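Hypoxanthine phosphoribosyltransferase (Bacillus anthracis, PDB 4QYI) probably catalyses the transfer of a phosphoribosyl group from phosphoribosyl pyrophosphate to hypoxanthine or guanine in the salvage of purine nucleotides. Local coordinates at residues V62-S70 / V82-V90. Sequence-based numbering, arbitrary orientation. Where two conformers were deposited one is given.
Sequences VTIDFISAS and VKLLKDIDV
A classic beta bulge interrupts the antiparallel pairing of segment 82-90 with strand 62-71, at the margin of the phosphoribosyltransferase sheet in this chain: Leu85 and Lys86 together stand opposite the single residue Ser68, whose carbonyl O accepts Leu85 N at 2.7 Å and Lys86 N at 3.1 Å from one face of its plane. Ser68 N answers to Lys86 O, and Ser70 pairs with Lys83 through two backbone bonds. Small Ala69 suits the side facing helix 108-118, its CB lying 3.7 Å from Val82 CG2. On the other side Leu85 lays CD1 against Ser70 CB (3.6 Å).

After Lys86 the chain runs as a loop, and the Asp65 side chain replaces backbone pairing. A first torsion of -161° swings its carboxylate across to the loop. Aspartate suits this place because one oxygen, OD2, can accept two consecutive amides: Asp89 N on the syn lone pair at 2.7 Å and Val90 N nearly along the C-O axis at 3.0 Å. Val90 CG2 packs on Asp65 CB. Water 1 lies within hydrogen-bonding distance of Asp65 OD1 and Phe66 O and accepts from Lys86 NZ; that long side chain, bent at chi2 and chi4, also bridges to Asp89 OD1 (3.0 Å). The amides and a basic side chain of the other subunit probably offset Asp65's burial and the nearby Asp89 carboxylate, which Lys86 would neutralise.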
loop_
_atom_site.group_PDB
_atom_site.type_symbol
_atom_site.label_atom_id
_atom_site.label_comp_id
_atom_site.label_asym_id
_atom_site.label_seq_id
_atom_site.Cartn_x
_atom_site.Cartn_y
_atom_site.Cartn_z
ATOM N N VAL A 62 4.643 -2.577 -15.068
ATOM C CA VAL A 62 4.988 -1.794 -13.900
ATOM C C VAL A 62 5.644 -2.617 -12.796
ATOM O O VAL A 62 5.191 -3.711 -12.472
ATOM C CB VAL A 62 3.716 -1.122 -13.325
ATOM C CG1 VAL A 62 3.975 -0.501 -11.964
ATOM C CG2 VAL A 62 3.159 -0.064 -14.283
ATOM N N THR A 63 6.697 -2.060 -12.213
ATOM C CA THR A 63 7.365 -2.637 -11.038
ATOM C C THR A 63 7.067 -1.646 -9.925
ATOM O O THR A 63 7.201 -0.442 -10.120
ATOM C CB THR A 63 8.882 -2.749 -11.208
ATOM O OG1 THR A 63 9.156 -3.741 -12.176
ATOM C CG2 THR A 63 9.585 -3.165 -9.886
ATOM N N ILE A 64 6.595 -2.107 -8.779
ATOM C CA ILE A 64 6.340 -1.140 -7.714
ATOM C C ILE A 64 7.206 -1.438 -6.497
ATOM O O ILE A 64 7.497 -2.577 -6.205
ATOM C CB ILE A 64 4.838 -0.967 -7.365
ATOM C CG1 ILE A 64 4.658 0.142 -6.308
ATOM C CG2 ILE A 64 4.242 -2.256 -6.860
ATOM C CD1 ILE A 64 3.245 0.677 -6.199
ATOM N N ASP A 65 7.622 -0.393 -5.799
ATOM C CA ASP A 65 8.391 -0.561 -4.572
ATOM C C ASP A 65 7.981 0.610 -3.675
ATOM O O ASP A 65 7.247 1.528 -4.100
ATOM C CB ASP A 65 9.902 -0.579 -4.844
ATOM C CG ASP A 65 10.723 -1.198 -3.689
ATOM O OD1 ASP A 65 10.143 -1.614 -2.655
ATOM O OD2 ASP A 65 11.963 -1.298 -3.830
ATOM N N PHE A 66 8.444 0.562 -2.433
ATOM C CA PHE A 66 8.101 1.563 -1.452
ATOM C C PHE A 66 9.318 2.171 -0.766
ATOM O O PHE A 66 10.368 1.540 -0.636
ATOM C CB PHE A 66 7.227 0.927 -0.377
ATOM C CG PHE A 66 5.965 0.338 -0.897
ATOM C CD1 PHE A 66 4.875 1.155 -1.152
ATOM C CD2 PHE A 66 5.856 -1.015 -1.131
ATOM C CE1 PHE A 66 3.702 0.637 -1.644
ATOM C CE2 PHE A 66 4.674 -1.551 -1.628
ATOM C CZ PHE A 66 3.600 -0.722 -1.887
ATOM N N ILE A 67 9.152 3.407 -0.330
ATOM C CA ILE A 67 10.174 4.091 0.426
ATOM C C ILE A 67 9.498 4.712 1.634
ATOM O O ILE A 67 8.341 5.132 1.566
ATOM C CB ILE A 67 10.938 5.141 -0.416
ATOM C CG1 ILE A 67 12.137 5.677 0.359
ATOM C CG2 ILE A 67 10.035 6.295 -0.815
ATOM C CD1 ILE A 67 13.142 6.439 -0.490
ATOM N N SER A 68 10.217 4.734 2.750
ATOM C CA SER A 68 9.726 5.320 3.971
ATOM C C SER A 68 10.782 6.288 4.509
ATOM O O SER A 68 11.958 5.940 4.614
ATOM C CB SER A 68 9.354 4.260 4.987
ATOM O OG SER A 68 8.957 4.894 6.172
ATOM N N ALA A 69 10.355 7.507 4.824
ATOM C CA ALA A 69 11.253 8.535 5.335
ATOM C C ALA A 69 10.603 9.221 6.504
ATOM O O ALA A 69 9.392 9.413 6.495
ATOM C CB ALA A 69 11.530 9.550 4.247
ATOM N N SER A 70 11.371 9.568 7.526
ATOM C CA SER A 70 10.781 10.285 8.656
ATOM C C SER A 70 11.498 11.598 8.914
ATOM O O SER A 70 12.663 11.814 8.529
ATOM C CB SER A 70 10.760 9.426 9.927
ATOM O OG SER A 70 12.061 9.104 10.358
ATOM N N VAL A 82 15.335 14.395 5.631
ATOM C CA VAL A 82 14.609 13.318 6.268
ATOM C C VAL A 82 15.506 12.119 6.403
ATOM O O VAL A 82 16.482 11.962 5.681
ATOM C CB VAL A 82 13.354 12.868 5.506
ATOM C CG1 VAL A 82 12.244 13.899 5.632
ATOM C CG2 VAL A 82 13.682 12.527 4.050
ATOM N N LYS A 83 15.153 11.269 7.352
ATOM C CA LYS A 83 15.873 10.051 7.643
ATOM C C LYS A 83 15.240 8.937 6.824
ATOM O O LYS A 83 14.020 8.740 6.898
ATOM C CB LYS A 83 15.730 9.759 9.146
ATOM C CG LYS A 83 16.306 8.450 9.641
ATOM C CD LYS A 83 16.011 8.261 11.117
ATOM C CE LYS A 83 16.096 6.815 11.590
ATOM N NZ LYS A 83 17.304 6.030 11.288
ATOM N N LEU A 84 16.027 8.241 5.995
ATOM C CA LEU A 84 15.468 7.116 5.260
ATOM C C LEU A 84 15.251 5.973 6.216
ATOM O O LEU A 84 16.201 5.460 6.802
ATOM C CB LEU A 84 16.387 6.614 4.153
ATOM C CG LEU A 84 16.664 7.631 3.070
ATOM C CD1 LEU A 84 17.461 6.960 1.944
ATOM C CD2 LEU A 84 15.336 8.155 2.580
ATOM N N LEU A 85 14.006 5.580 6.399
ATOM C CA LEU A 85 13.687 4.449 7.263
ATOM C C LEU A 85 13.695 3.157 6.492
ATOM O O LEU A 85 14.033 2.116 7.038
ATOM C CB LEU A 85 12.298 4.607 7.893
ATOM C CG LEU A 85 12.126 5.772 8.859
ATOM C CD1 LEU A 85 10.680 5.853 9.368
ATOM C CD2 LEU A 85 13.087 5.610 10.017
ATOM N N LYS A 86 13.273 3.220 5.234
ATOM C CA LYS A 86 13.262 2.058 4.366
ATOM C C LYS A 86 13.606 2.553 2.986
ATOM O O LYS A 86 12.873 3.337 2.388
ATOM C CB LYS A 86 11.886 1.359 4.344
ATOM C CG LYS A 86 11.803 0.139 3.404
ATOM C CD LYS A 86 12.673 -1.018 3.890
ATOM C CE LYS A 86 12.588 -2.240 2.966
ATOM N NZ LYS A 86 13.211 -2.052 1.603
ATOM N N ASP A 87 14.724 2.057 2.472
ATOM C CA ASP A 87 15.203 2.416 1.172
ATOM C C ASP A 87 14.620 1.419 0.153
ATOM O O ASP A 87 14.041 0.411 0.524
ATOM C CB ASP A 87 16.721 2.310 1.186
ATOM C CG ASP A 87 17.393 3.104 0.083
ATOM O OD1 ASP A 87 16.698 3.719 -0.753
ATOM O OD2 ASP A 87 18.648 3.190 0.126
ATOM N N ILE A 88 14.777 1.698 -1.124
ATOM C CA ILE A 88 14.226 0.797 -2.116
ATOM C C ILE A 88 15.046 -0.479 -2.287
ATOM O O ILE A 88 16.268 -0.487 -2.114
ATOM C CB ILE A 88 14.052 1.488 -3.471
ATOM C CG1 ILE A 88 15.380 2.033 -3.985
ATOM C CG2 ILE A 88 13.046 2.630 -3.364
ATOM C CD1 ILE A 88 15.300 2.449 -5.448
ATOM N N ASP A 89 14.356 -1.538 -2.677
ATOM C CA ASP A 89 14.965 -2.817 -2.956
ATOM C C ASP A 89 15.187 -3.009 -4.442
ATOM O O ASP A 89 16.096 -3.706 -4.826
ATOM C CB ASP A 89 14.012 -3.939 -2.555
ATOM C CG ASP A 89 13.656 -3.888 -1.106
ATOM O OD1 ASP A 89 14.591 -3.836 -0.302
ATOM O OD2 ASP A 89 12.449 -3.911 -0.782
ATOM N N VAL A 90 14.332 -2.432 -5.271
ATOM C CA VAL A 90 14.426 -2.653 -6.716
ATOM C C VAL A 90 15.483 -1.828 -7.392
ATOM O O VAL A 90 15.907 -0.783 -6.900
ATOM C CB VAL A 90 13.100 -2.378 -7.430
ATOM C CG1 VAL A 90 12.035 -3.342 -6.948
ATOM C CG2 VAL A 90 12.655 -0.924 -7.230
HETATM O O HOH W 1 10.784 -1.265 -0.062
#